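Local coordinates for clostripain-related protein (PDB 6N9J) that probably cleaves peptide bonds as a secreted cysteine protease of the clostripain (C11) family made by a gut commensal bacterium, at residues A[8-13]-A[44-49]; A[12-17]-A[95-100]; A[36-41]-A[61-66]; A[103-108]-A[149-154]. All blocks are in the same frame, centred on the assembly; numbering follows the deposited sequence.

Contact 1: A[8-13]-A[44-49]; sequences YGSRTV and NHNNLL
Thr12 and Asn47 sit side by side on one face of a parallel strand pair, and their side chains cross obliquely. Asn47 ND2 gives a hydrogen bond to Thr12 OG1 at 2.9 Å, approaching with the hydroxyl tilted 22° from the amide plane. With Asn47 CG beside its own backbone N (chi1 -45°), the amide is swung toward the neighbouring strand. Asparagine suits the place because its other end, OD1, can still accept from Arg62, while the threonine hydroxyl also donates to the carbonyl of Tyr100. The methyl of Thr12 is turned the other way, and its CG2 rests 4.0 Å from Leu49 CD2, so one small side chain serves both a polar and an apolar neighbour. On the face that carries Val13 and Leu48 the packing is looser, with Val13 CB 4.4 Å from Leu48 CD1.

The backbones run 11° apart and are joined in regular parallel fashion: Asn47 N to Arg11 O, Val13 N to Asn47 O and Leu49 N to Val13 O, all at 2.8 to 2.9 Å. Near the corner at Ser10, Gly9 CA lies only 3.0 Å from His45 O, and a beta carbon there would run into that oxygen; the absence of a side chain makes the approach possible.

These strands belong to the beta-alpha-beta unit of strand 9-18, helix 24-37 and strand 46-53. Helix 86-99 packs over the Thr12 face and helix 193-200 over the Val13 face, while strands 105-110 and 59-65 extend the sheet beyond the pair.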
loop_
_atom_site.group_PDB
_atom_site.type_symbol
_atom_site.label_atom_id
_atom_site.label_comp_id
_atom_site.label_asym_id
_atom_site.label_seq_id
_atom_site.Cartn_x
_atom_site.Cartn_y
_atom_site.Cartn_z
ATOM N N TYR A 8 9.481 21.294 16.240
ATOM C CA TYR A 8 8.286 20.637 15.721
ATOM C C TYR A 8 7.824 21.219 14.392
ATOM O O TYR A 8 7.881 22.435 14.167
ATOM C CB TYR A 8 7.124 20.738 16.712
ATOM C CG TYR A 8 7.087 19.697 17.805
ATOM C CD1 TYR A 8 7.998 19.734 18.855
ATOM C CD2 TYR A 8 6.107 18.712 17.819
ATOM C CE1 TYR A 8 7.956 18.805 19.871
ATOM C CE2 TYR A 8 6.055 17.772 18.834
ATOM C CZ TYR A 8 6.985 17.828 19.861
ATOM O OH TYR A 8 6.954 16.908 20.881
ATOM N N GLY A 9 7.352 20.335 13.523
ATOM C CA GLY A 9 6.617 20.746 12.347
ATOM C C GLY A 9 5.146 20.408 12.525
ATOM O O GLY A 9 4.742 19.818 13.532
ATOM N N SER A 10 4.330 20.788 11.553
ATOM C CA SER A 10 2.940 20.386 11.582
ATOM C C SER A 10 2.882 18.898 11.228
ATOM O O SER A 10 2.143 18.145 11.844
ATOM C CB SER A 10 2.095 21.231 10.624
ATOM O OG SER A 10 2.469 21.003 9.274
ATOM N N ARG A 11 3.698 18.470 10.267
ATOM C CA ARG A 11 3.722 17.063 9.883
ATOM C C ARG A 11 5.091 16.575 9.410
ATOM O O ARG A 11 5.818 17.285 8.728
ATOM C CB ARG A 11 2.682 16.788 8.786
ATOM C CG ARG A 11 2.500 15.306 8.462
ATOM C CD ARG A 11 1.354 15.073 7.483
ATOM N NE ARG A 11 0.095 15.609 7.982
ATOM C CZ ARG A 11 -0.901 16.021 7.205
ATOM N NH1 ARG A 11 -0.789 15.959 5.884
ATOM N NH2 ARG A 11 -2.002 16.503 7.753
ATOM N N THR A 12 5.416 15.344 9.798
ATOM C CA THR A 12 6.559 14.610 9.282
ATOM C C THR A 12 6.087 13.381 8.498
ATOM O O THR A 12 5.422 12.502 9.054
ATOM C CB THR A 12 7.499 14.145 10.416
ATOM O OG1 THR A 12 8.093 15.282 11.059
ATOM C CG2 THR A 12 8.607 13.257 9.869
ATOM N N VAL A 13 6.425 13.323 7.213
ATOM C CA VAL A 13 6.155 12.133 6.412
ATOM C C VAL A 13 7.461 11.457 6.057
ATOM O O VAL A 13 8.366 12.094 5.515
ATOM C CB VAL A 13 5.381 12.450 5.107
ATOM C CG1 VAL A 13 5.139 11.158 4.294
ATOM C CG2 VAL A 13 4.062 13.136 5.420
ATOM N N ASN A 44 9.182 24.877 6.361
ATOM C CA ASN A 44 9.241 25.447 7.703
ATOM C C ASN A 44 8.447 24.618 8.709
ATOM O O ASN A 44 8.807 24.544 9.885
ATOM C CB ASN A 44 8.713 26.883 7.710
ATOM C CG ASN A 44 9.642 27.855 7.020
ATOM O OD1 ASN A 44 10.863 27.685 7.033
ATOM N ND2 ASN A 44 9.066 28.892 6.418
ATOM N N HIS A 45 7.362 24.006 8.243
ATOM C CA HIS A 45 6.453 23.280 9.125
ATOM C C HIS A 45 6.319 21.811 8.725
ATOM O O HIS A 45 5.742 21.015 9.452
ATOM C CB HIS A 45 5.067 23.933 9.118
ATOM C CG HIS A 45 5.095 25.423 9.275
ATOM N ND1 HIS A 45 5.384 26.040 10.474
ATOM C CD2 HIS A 45 4.855 26.416 8.387
ATOM C CE1 HIS A 45 5.332 27.352 10.315
ATOM N NE2 HIS A 45 5.014 27.606 9.059
ATOM N N ASN A 46 6.848 21.462 7.561
ATOM C CA ASN A 46 6.642 20.139 6.986
ATOM C C ASN A 46 7.961 19.421 6.736
ATOM O O ASN A 46 8.860 19.967 6.093
ATOM C CB ASN A 46 5.847 20.253 5.686
ATOM C CG ASN A 46 4.494 20.929 5.880
ATOM O OD1 ASN A 46 3.682 20.489 6.689
ATOM N ND2 ASN A 46 4.254 22.010 5.140
ATOM N N ASN A 47 8.080 18.199 7.253
ATOM C CA ASN A 47 9.301 17.419 7.088
ATOM C C ASN A 47 9.108 16.191 6.192
ATOM O O ASN A 47 8.436 15.236 6.566
ATOM C CB ASN A 47 9.840 16.978 8.451
ATOM C CG ASN A 47 9.833 18.100 9.476
ATOM O OD1 ASN A 47 10.613 19.052 9.386
ATOM N ND2 ASN A 47 8.968 17.983 10.467
ATOM N N LEU A 48 9.706 16.227 5.006
ATOM C CA LEU A 48 9.728 15.065 4.128
ATOM C C LEU A 48 11.044 14.308 4.297
ATOM O O LEU A 48 12.095 14.781 3.868
ATOM C CB LEU A 48 9.534 15.484 2.667
ATOM C CG LEU A 48 9.486 14.327 1.656
ATOM C CD1 LEU A 48 8.331 13.368 1.956
ATOM C CD2 LEU A 48 9.377 14.910 0.248
ATOM N N LEU A 49 10.975 13.142 4.939
ATOM C CA LEU A 49 12.134 12.296 5.177
ATOM C C LEU A 49 12.122 11.115 4.204
ATOM O O LEU A 49 11.070 10.619 3.833
ATOM C CB LEU A 49 12.156 11.796 6.627
ATOM C CG LEU A 49 12.718 12.757 7.706
ATOM C CD1 LEU A 49 12.224 14.183 7.595
ATOM C CD2 LEU A 49 12.420 12.235 9.105
#

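Contact 2: A[12-17]-A[95-100]; sequences TVLVYI and TAFSHY
The oxygen of Thr12 closes tightly on the backbone of Tyr100: OG1 donates to Tyr100 O over 2.7 Å, from 38° above the carbonyl plane. Having chi1 at -66° puts OG1 beside the backbone N of Thr12 and leaves CG2 to turn to the aromatic ring of Phe97, where it meets CD1 at 4.1 Å. Further along the strand, Leu14 CB touches Phe97 CZ at 4.0 Å, so the ring lies obliquely across two successive inward-facing residues. Threonine is apt here because it is compact, carries a hydroxyl for the carbonyl just past the helix end and offers a methyl to the ring. A valine in its place would probably leave both the carbonyl of Tyr100 and the side-chain amide of Asn47 (ND2) without their hydroxyl mate.

Strand 12-17 and helix 95-99 run nearly antiparallel, 158° apart with their axes 9.6 Å from each other, the usual layering of a helix on a sheet in an alpha/beta fold. Helix 86-99 ends here, and Tyr100, the first residue to leave helical geometry, directs its ring away from the strand toward Arg62 and Ile75.

Packing relaxes toward the beginning of the helical segment, where Leu14 CD2 stands 4.4 Å from Ala96 CB; a small residue at that point lets Leu49 come in beside it. The outer surface of the helix is polar, with Ser98 and His99 exposed. There the ring of His99 folds back and its ND1 donates to Thr95 O at 3.1 Å, on the opposite face of that carbonyl from His99 N.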
loop_
_atom_site.group_PDB
_atom_site.type_symbol
_atom_site.label_atom_id
_atom_site.label_comp_id
_atom_site.label_asym_id
_atom_site.label_seq_id
_atom_site.Cartn_x
_atom_site.Cartn_y
_atom_site.Cartn_z
ATOM N N THR A 12 5.416 15.344 9.798
ATOM C CA THR A 12 6.559 14.610 9.282
ATOM C C THR A 12 6.087 13.381 8.498
ATOM O O THR A 12 5.422 12.502 9.054
ATOM C CB THR A 12 7.499 14.145 10.416
ATOM O OG1 THR A 12 8.093 15.282 11.059
ATOM C CG2 THR A 12 8.607 13.257 9.869
ATOM N N VAL A 13 6.425 13.323 7.213
ATOM C CA VAL A 13 6.155 12.133 6.412
ATOM C C VAL A 13 7.461 11.457 6.057
ATOM O O VAL A 13 8.366 12.094 5.515
ATOM C CB VAL A 13 5.381 12.450 5.107
ATOM C CG1 VAL A 13 5.139 11.158 4.294
ATOM C CG2 VAL A 13 4.062 13.136 5.420
ATOM N N LEU A 14 7.551 10.168 6.378
ATOM C CA LEU A 14 8.680 9.349 5.990
ATOM C C LEU A 14 8.369 8.525 4.735
ATOM O O LEU A 14 7.392 7.770 4.710
ATOM C CB LEU A 14 9.074 8.414 7.140
ATOM C CG LEU A 14 10.108 7.328 6.804
ATOM C CD1 LEU A 14 11.463 7.973 6.451
ATOM C CD2 LEU A 14 10.268 6.359 7.966
ATOM N N VAL A 15 9.184 8.670 3.693
ATOM C CA VAL A 15 9.098 7.751 2.558
ATOM C C VAL A 15 10.131 6.640 2.723
ATOM O O VAL A 15 11.347 6.900 2.717
ATOM C CB VAL A 15 9.327 8.449 1.218
ATOM C CG1 VAL A 15 9.145 7.438 0.066
ATOM C CG2 VAL A 15 8.387 9.608 1.073
ATOM N N TYR A 16 9.648 5.413 2.887
ATOM C CA TYR A 16 10.515 4.288 3.231
ATOM C C TYR A 16 10.734 3.389 2.020
ATOM O O TYR A 16 9.837 2.634 1.618
ATOM C CB TYR A 16 9.913 3.480 4.383
ATOM C CG TYR A 16 10.853 2.474 5.007
ATOM C CD1 TYR A 16 11.186 1.283 4.347
ATOM C CD2 TYR A 16 11.395 2.700 6.258
ATOM C CE1 TYR A 16 12.062 0.363 4.922
ATOM C CE2 TYR A 16 12.263 1.794 6.843
ATOM C CZ TYR A 16 12.588 0.619 6.179
ATOM O OH TYR A 16 13.448 -0.275 6.784
ATOM N N ILE A 17 11.930 3.465 1.445
ATOM C CA ILE A 17 12.204 2.775 0.192
ATOM C C ILE A 17 13.068 1.535 0.377
ATOM O O ILE A 17 14.291 1.637 0.446
ATOM C CB ILE A 17 12.897 3.710 -0.815
ATOM C CG1 ILE A 17 11.997 4.912 -1.091
ATOM C CG2 ILE A 17 13.233 2.960 -2.118
ATOM C CD1 ILE A 17 12.677 6.011 -1.890
ATOM N N THR A 95 14.847 6.833 14.796
ATOM C CA THR A 95 15.691 7.960 14.418
ATOM C C THR A 95 14.904 9.053 13.706
ATOM O O THR A 95 15.033 10.236 14.024
ATOM C CB THR A 95 16.844 7.504 13.494
ATOM O OG1 THR A 95 17.619 6.499 14.151
ATOM C CG2 THR A 95 17.738 8.668 13.137
ATOM N N ALA A 96 14.099 8.645 12.729
ATOM C CA ALA A 96 13.366 9.585 11.895
ATOM C C ALA A 96 12.424 10.481 12.702
ATOM O O ALA A 96 12.402 11.697 12.518
ATOM C CB ALA A 96 12.578 8.831 10.835
ATOM N N PHE A 97 11.632 9.869 13.577
ATOM C CA PHE A 97 10.581 10.602 14.255
ATOM C C PHE A 97 11.080 11.226 15.543
ATOM O O PHE A 97 10.374 12.023 16.149
ATOM C CB PHE A 97 9.383 9.690 14.522
ATOM C CG PHE A 97 8.807 9.104 13.277
ATOM C CD1 PHE A 97 8.284 9.924 12.299
ATOM C CD2 PHE A 97 8.824 7.738 13.065
ATOM C CE1 PHE A 97 7.770 9.389 11.130
ATOM C CE2 PHE A 97 8.306 7.198 11.901
ATOM C CZ PHE A 97 7.781 8.032 10.931
ATOM N N SER A 98 12.297 10.865 15.948
ATOM C CA SER A 98 12.952 11.521 17.071
ATOM C C SER A 98 13.606 12.825 16.643
ATOM O O SER A 98 13.532 13.823 17.354
ATOM C CB SER A 98 14.005 10.616 17.704
ATOM O OG SER A 98 13.373 9.593 18.445
ATOM N N HIS A 99 14.256 12.816 15.484
ATOM C CA HIS A 99 14.894 14.029 14.987
ATOM C C HIS A 99 13.846 15.030 14.522
ATOM O O HIS A 99 14.081 16.228 14.527
ATOM C CB HIS A 99 15.862 13.717 13.839
ATOM C CG HIS A 99 17.203 13.234 14.293
ATOM N ND1 HIS A 99 17.389 12.014 14.906
ATOM C CD2 HIS A 99 18.426 13.816 14.233
ATOM C CE1 HIS A 99 18.668 11.863 15.203
ATOM N NE2 HIS A 99 19.318 12.943 14.805
ATOM N N TYR A 100 12.688 14.535 14.102
ATOM C CA TYR A 100 11.671 15.425 13.556
ATOM C C TYR A 100 10.274 15.108 14.080
ATOM O O TYR A 100 9.424 14.594 13.353
ATOM C CB TYR A 100 11.724 15.385 12.022
ATOM C CG TYR A 100 13.042 15.933 11.525
ATOM C CD1 TYR A 100 13.234 17.298 11.380
ATOM C CD2 TYR A 100 14.112 15.089 11.264
ATOM C CE1 TYR A 100 14.447 17.804 10.965
ATOM C CE2 TYR A 100 15.328 15.585 10.855
ATOM C CZ TYR A 100 15.489 16.936 10.697
ATOM O OH TYR A 100 16.706 17.425 10.279
#

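Contact 3: A[36-41]-A[61-66]; sequences EGMQSV and IRLRKD
Lys65 ends in an ammonium group held by backbone oxygens of residues 38-41, at the C-terminal end of helix 24-37. Its NZ donates to Val41 O at 2.6 Å and to Met38 O at 2.9 Å, with a weak third bond to Gln39 O at 3.5 Å. Neither of the two stronger bonds lies in its carbonyl plane: the donor is tilted by 27° at Val41 and by 18° at Met38. Beyond CB the lysine chain is extended apart from a bend at chi3 (-57°), which turns the last atoms in among the carbonyls. A positive charge suits this place, since the oxygens converging where a helix runs out would probably be made more negative by its dipole.

Met38 O is gripped twice, also taking the amide of Val41, as residues 38-40 tighten into a 3-10 turn. Strands 46-53 and 59-65 are antiparallel neighbours forming a beta hairpin, and the contact ties the end of helix 24-37 to the second of them.

Outside the polar centre, Gln39 OE1 comes within 4.1 Å of Lys65 CD, while its NE2 bonds to the carbonyl of Asp68. Deeper in, Met38 CG packs on Leu63 CD1 at 4.1 Å. The methionine curls at chi2 and chi3, bringing its methyl CE to 4.0 Å from Leu63 O; this flexible chain fits between Leu63 and Leu48 of the sheet and Val197 of helix 193-200. Val70 of the next strand touches both Met38 and Leu63.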
loop_
_atom_site.group_PDB
_atom_site.type_symbol
_atom_site.label_atom_id
_atom_site.label_comp_id
_atom_site.label_asym_id
_atom_site.label_seq_id
_atom_site.Cartn_x
_atom_site.Cartn_y
_atom_site.Cartn_z
ATOM N N GLU A 36 11.101 17.711 -6.857
ATOM C CA GLU A 36 10.265 18.661 -7.577
ATOM C C GLU A 36 8.989 19.002 -6.790
ATOM O O GLU A 36 8.512 20.133 -6.827
ATOM C CB GLU A 36 9.894 18.114 -8.956
ATOM C CG GLU A 36 9.086 19.080 -9.803
ATOM C CD GLU A 36 8.504 18.422 -11.039
ATOM O OE1 GLU A 36 8.931 17.296 -11.376
ATOM O OE2 GLU A 36 7.612 19.031 -11.673
ATOM N N GLY A 37 8.441 18.019 -6.081
ATOM C CA GLY A 37 7.236 18.229 -5.302
ATOM C C GLY A 37 7.418 19.123 -4.087
ATOM O O GLY A 37 6.455 19.705 -3.592
ATOM N N MET A 38 8.646 19.247 -3.601
ATOM C CA MET A 38 8.893 20.100 -2.439
ATOM C C MET A 38 8.734 21.595 -2.753
ATOM O O MET A 38 8.655 22.419 -1.839
ATOM C CB MET A 38 10.280 19.823 -1.856
ATOM C CG MET A 38 10.370 18.502 -1.084
ATOM S SD MET A 38 9.256 18.446 0.318
ATOM C CE MET A 38 9.852 19.832 1.293
ATOM N N GLN A 39 8.656 21.941 -4.036
ATOM C CA GLN A 39 8.499 23.334 -4.440
ATOM C C GLN A 39 7.174 23.931 -3.968
ATOM O O GLN A 39 7.098 25.118 -3.657
ATOM C CB GLN A 39 8.627 23.470 -5.961
ATOM C CG GLN A 39 10.021 23.142 -6.495
ATOM C CD GLN A 39 11.079 24.139 -6.032
ATOM O OE1 GLN A 39 10.756 25.214 -5.520
ATOM N NE2 GLN A 39 12.350 23.783 -6.208
ATOM N N SER A 40 6.135 23.108 -3.900
ATOM C CA SER A 40 4.831 23.580 -3.457
ATOM C C SER A 40 4.637 23.338 -1.965
ATOM O O SER A 40 3.540 23.510 -1.442
ATOM C CB SER A 40 3.719 22.889 -4.241
ATOM O OG SER A 40 4.015 22.868 -5.626
ATOM N N VAL A 41 5.697 22.912 -1.287
ATOM C CA VAL A 41 5.620 22.612 0.139
ATOM C C VAL A 41 6.464 23.593 0.945
ATOM O O VAL A 41 7.602 23.869 0.586
ATOM C CB VAL A 41 6.097 21.180 0.451
ATOM C CG1 VAL A 41 5.951 20.889 1.946
ATOM C CG2 VAL A 41 5.325 20.148 -0.372
ATOM N N ILE A 61 17.541 10.649 4.710
ATOM C CA ILE A 61 17.684 12.090 4.499
ATOM C C ILE A 61 16.420 12.870 4.775
ATOM O O ILE A 61 15.332 12.314 4.943
ATOM C CB ILE A 61 18.109 12.441 3.058
ATOM C CG1 ILE A 61 17.066 11.942 2.063
ATOM C CG2 ILE A 61 19.488 11.899 2.751
ATOM C CD1 ILE A 61 17.378 12.280 0.628
ATOM N N ARG A 62 16.590 14.178 4.802
ATOM C CA ARG A 62 15.491 15.119 4.845
ATOM C C ARG A 62 15.680 16.118 3.711
ATOM O O ARG A 62 16.792 16.623 3.497
ATOM C CB ARG A 62 15.437 15.839 6.194
ATOM C CG ARG A 62 14.403 16.954 6.254
ATOM C CD ARG A 62 14.448 17.707 7.576
ATOM N NE ARG A 62 13.370 18.686 7.659
ATOM C CZ ARG A 62 13.468 19.945 7.242
ATOM N NH1 ARG A 62 14.607 20.383 6.721
ATOM N NH2 ARG A 62 12.427 20.762 7.347
ATOM N N LEU A 63 14.599 16.399 2.993
ATOM C CA LEU A 63 14.641 17.364 1.904
ATOM C C LEU A 63 14.362 18.767 2.428
ATOM O O LEU A 63 13.353 19.007 3.082
ATOM C CB LEU A 63 13.637 16.983 0.813
ATOM C CG LEU A 63 13.853 15.589 0.212
ATOM C CD1 LEU A 63 12.849 15.294 -0.897
ATOM C CD2 LEU A 63 15.272 15.473 -0.308
ATOM N N ARG A 64 15.266 19.695 2.144
ATOM C CA ARG A 64 15.160 21.043 2.679
ATOM C C ARG A 64 15.328 22.046 1.544
ATOM O O ARG A 64 16.042 21.781 0.582
ATOM C CB ARG A 64 16.209 21.255 3.771
ATOM C CG ARG A 64 15.959 22.436 4.682
ATOM C CD ARG A 64 17.186 23.314 4.789
ATOM N NE ARG A 64 18.431 22.557 4.708
ATOM C CZ ARG A 64 19.607 23.092 4.386
ATOM N NH1 ARG A 64 20.691 22.334 4.333
ATOM N NH2 ARG A 64 19.705 24.390 4.110
ATOM N N LYS A 65 14.662 23.185 1.638
ATOM C CA LYS A 65 14.822 24.220 0.621
ATOM C C LYS A 65 15.769 25.336 1.068
ATOM O O LYS A 65 15.673 25.853 2.183
ATOM C CB LYS A 65 13.465 24.815 0.240
ATOM C CG LYS A 65 13.129 24.677 -1.240
ATOM C CD LYS A 65 11.741 25.227 -1.563
ATOM C CE LYS A 65 10.655 24.545 -0.732
ATOM N NZ LYS A 65 9.303 25.153 -0.966
ATOM N N ASP A 66 16.695 25.689 0.183
ATOM C CA ASP A 66 17.576 26.830 0.388
ATOM C C ASP A 66 16.868 28.065 -0.159
ATOM O O ASP A 66 16.464 28.955 0.591
ATOM C CB ASP A 66 18.926 26.596 -0.305
ATOM C CG ASP A 66 19.980 27.638 0.060
ATOM O OD1 ASP A 66 19.628 28.813 0.301
ATOM O OD2 ASP A 66 21.176 27.275 0.101
#

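Contact 4: A[103-108]-A[149-154]; sequences DSYGVV and VAPHFD
The side chains of Tyr105 and Pro151 cross at about a right angle, the proline's CG lying over the centre of the aromatic face, 3.7 Å from the centroid, in a CH-pi contact. Proline suits the place because its CB and CG present C-H groups to the face while the ring stands up from it. A second CH-pi contact runs the other way across the segments: Val107 CG1 sits 3.7 Å from the centroid of Phe153 and only 3° off its normal. A chi1 of 64° places CG1 between the backbone N and carbonyl carbon of Val107, directly above that ring. Pro151 O lies over the opposite face toward the rim, and the ring edge meets the backbone of Tyr105 and Gly106, while Phe153 CD1 meets Tyr105 CB at 3.6 Å. With an alanine at Phe153, a gap would probably open beneath Val107 CG1, and Tyr105 CB would lose its apolar neighbour.

The main chains are tied by Asp154 N donating to Tyr105 O at 2.7 Å. This is where loop 149-154 leads into strand 155-159, which lies parallel to strand 105-110; with helix 140-146 on the way, the connection is a beta-alpha-beta crossover. A water bridges the same corner: it accepts from Tyr105 N at 2.9 Å and donates to His152 O and to Asp154 OD1. Asp154 serves by both its backbone and its carboxylate.

Around this shell, Tyr105 OH bonds to the amide of Ala102, and Phe97 stands roughly perpendicular to the tyrosine ring while also touching Pro151. Ser104 OG is held by Arg11 and Ser10, and His152 reaches out to Asp177.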
loop_
_atom_site.group_PDB
_atom_site.type_symbol
_atom_site.label_atom_id
_atom_site.label_comp_id
_atom_site.label_asym_id
_atom_site.label_seq_id
_atom_site.Cartn_x
_atom_site.Cartn_y
_atom_site.Cartn_z
ATOM N N ASP A 103 3.138 17.473 14.809
ATOM C CA ASP A 103 1.782 17.321 15.310
ATOM C C ASP A 103 1.053 16.144 14.649
ATOM O O ASP A 103 0.146 15.564 15.241
ATOM C CB ASP A 103 1.004 18.617 15.110
ATOM C CG ASP A 103 1.596 19.760 15.895
ATOM O OD1 ASP A 103 1.967 19.536 17.074
ATOM O OD2 ASP A 103 1.719 20.866 15.327
ATOM N N SER A 104 1.450 15.796 13.427
ATOM C CA SER A 104 0.859 14.660 12.729
ATOM C C SER A 104 1.920 13.913 11.926
ATOM O O SER A 104 2.991 14.454 11.642
ATOM C CB SER A 104 -0.280 15.115 11.818
ATOM O OG SER A 104 0.205 15.987 10.819
ATOM N N TYR A 105 1.624 12.668 11.570
ATOM C CA TYR A 105 2.599 11.798 10.907
ATOM C C TYR A 105 1.996 11.000 9.750
ATOM O O TYR A 105 0.821 10.605 9.790
ATOM C CB TYR A 105 3.214 10.834 11.907
ATOM C CG TYR A 105 3.946 11.511 13.043
ATOM C CD1 TYR A 105 5.286 11.864 12.913
ATOM C CD2 TYR A 105 3.305 11.787 14.246
ATOM C CE1 TYR A 105 5.973 12.483 13.952
ATOM C CE2 TYR A 105 3.982 12.400 15.298
ATOM C CZ TYR A 105 5.316 12.746 15.143
ATOM O OH TYR A 105 6.001 13.356 16.173
ATOM N N GLY A 106 2.807 10.784 8.721
ATOM C CA GLY A 106 2.444 9.928 7.611
ATOM C C GLY A 106 3.634 9.072 7.221
ATOM O O GLY A 106 4.781 9.371 7.597
ATOM N N VAL A 107 3.372 8.013 6.462
ATOM C CA VAL A 107 4.442 7.127 6.012
ATOM C C VAL A 107 4.083 6.496 4.671
ATOM O O VAL A 107 2.908 6.206 4.399
ATOM C CB VAL A 107 4.749 6.020 7.060
ATOM C CG1 VAL A 107 3.554 5.099 7.246
ATOM C CG2 VAL A 107 5.995 5.216 6.669
ATOM N N VAL A 108 5.097 6.303 3.829
ATOM C CA VAL A 108 4.920 5.622 2.546
ATOM C C VAL A 108 5.818 4.391 2.506
ATOM O O VAL A 108 7.042 4.510 2.686
ATOM C CB VAL A 108 5.260 6.537 1.353
ATOM C CG1 VAL A 108 4.939 5.847 0.039
ATOM C CG2 VAL A 108 4.521 7.867 1.466
ATOM N N VAL A 149 6.805 0.922 17.460
ATOM C CA VAL A 149 7.725 1.903 18.030
ATOM C C VAL A 149 7.567 3.247 17.331
ATOM O O VAL A 149 8.201 4.227 17.702
ATOM C CB VAL A 149 9.207 1.469 17.911
ATOM C CG1 VAL A 149 9.413 0.064 18.467
ATOM C CG2 VAL A 149 9.672 1.558 16.468
ATOM N N ALA A 150 6.729 3.267 16.301
ATOM C CA ALA A 150 6.480 4.469 15.523
ATOM C C ALA A 150 5.320 5.255 16.126
ATOM O O ALA A 150 4.536 4.711 16.903
ATOM C CB ALA A 150 6.180 4.099 14.067
ATOM N N PRO A 151 5.196 6.536 15.763
ATOM C CA PRO A 151 3.986 7.267 16.150
ATOM C C PRO A 151 2.749 6.743 15.421
ATOM O O PRO A 151 2.868 5.997 14.437
ATOM C CB PRO A 151 4.299 8.702 15.726
ATOM C CG PRO A 151 5.301 8.539 14.610
ATOM C CD PRO A 151 6.147 7.393 15.038
ATOM N N HIS A 152 1.570 7.124 15.900
ATOM C CA HIS A 152 0.342 6.773 15.211
ATOM C C HIS A 152 0.229 7.649 13.970
ATOM O O HIS A 152 0.425 8.861 14.048
ATOM C CB HIS A 152 -0.872 6.956 16.125
ATOM C CG HIS A 152 -2.177 6.643 15.458
ATOM N ND1 HIS A 152 -2.580 5.354 15.185
ATOM C CD2 HIS A 152 -3.154 7.453 14.989
ATOM C CE1 HIS A 152 -3.755 5.381 14.579
ATOM N NE2 HIS A 152 -4.123 6.644 14.448
ATOM N N PHE A 153 -0.082 7.042 12.825
ATOM C CA PHE A 153 -0.106 7.790 11.570
ATOM C C PHE A 153 -1.490 8.278 11.159
ATOM O O PHE A 153 -2.494 7.572 11.321
ATOM C CB PHE A 153 0.480 6.949 10.444
ATOM C CG PHE A 153 1.942 6.637 10.619
ATOM C CD1 PHE A 153 2.900 7.606 10.372
ATOM C CD2 PHE A 153 2.357 5.363 11.008
ATOM C CE1 PHE A 153 4.251 7.319 10.528
ATOM C CE2 PHE A 153 3.700 5.067 11.158
ATOM C CZ PHE A 153 4.653 6.055 10.924
ATOM N N ASP A 154 -1.535 9.496 10.620
ATOM C CA ASP A 154 -2.725 9.966 9.935
ATOM C C ASP A 154 -3.011 9.073 8.724
ATOM O O ASP A 154 -4.178 8.817 8.394
ATOM C CB ASP A 154 -2.570 11.426 9.502
ATOM C CG ASP A 154 -2.583 12.396 10.684
ATOM O OD1 ASP A 154 -2.317 11.957 11.827
ATOM O OD2 ASP A 154 -2.861 13.598 10.471
HETATM O O HOH W 1 -0.318 11.266 13.227
#

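In the fold
All four contacts gather about one large mixed sheet. Contacts 1 and 2 share Thr12 and Val13 of strand 9-18, their centres about 9 Å apart. Centre to centre, contact 4, reached through strand 105-110, is about 9 Å from contact 2 and about 11 Å from contact 1; contact 3, toward strand 59-65 beyond strand 46-53, is about 11 Å from contact 1 and about 19 Å from contact 4. Along the chain, contacts 1 and 3 interleave, contact 3 is nested within the loop closed by contact 2, and contact 4 follows. Together they join strands and covering helices into the caspase-like core expected of clan CD proteases, whose catalytic histidine and cysteine typically follow two neighbouring parallel strands.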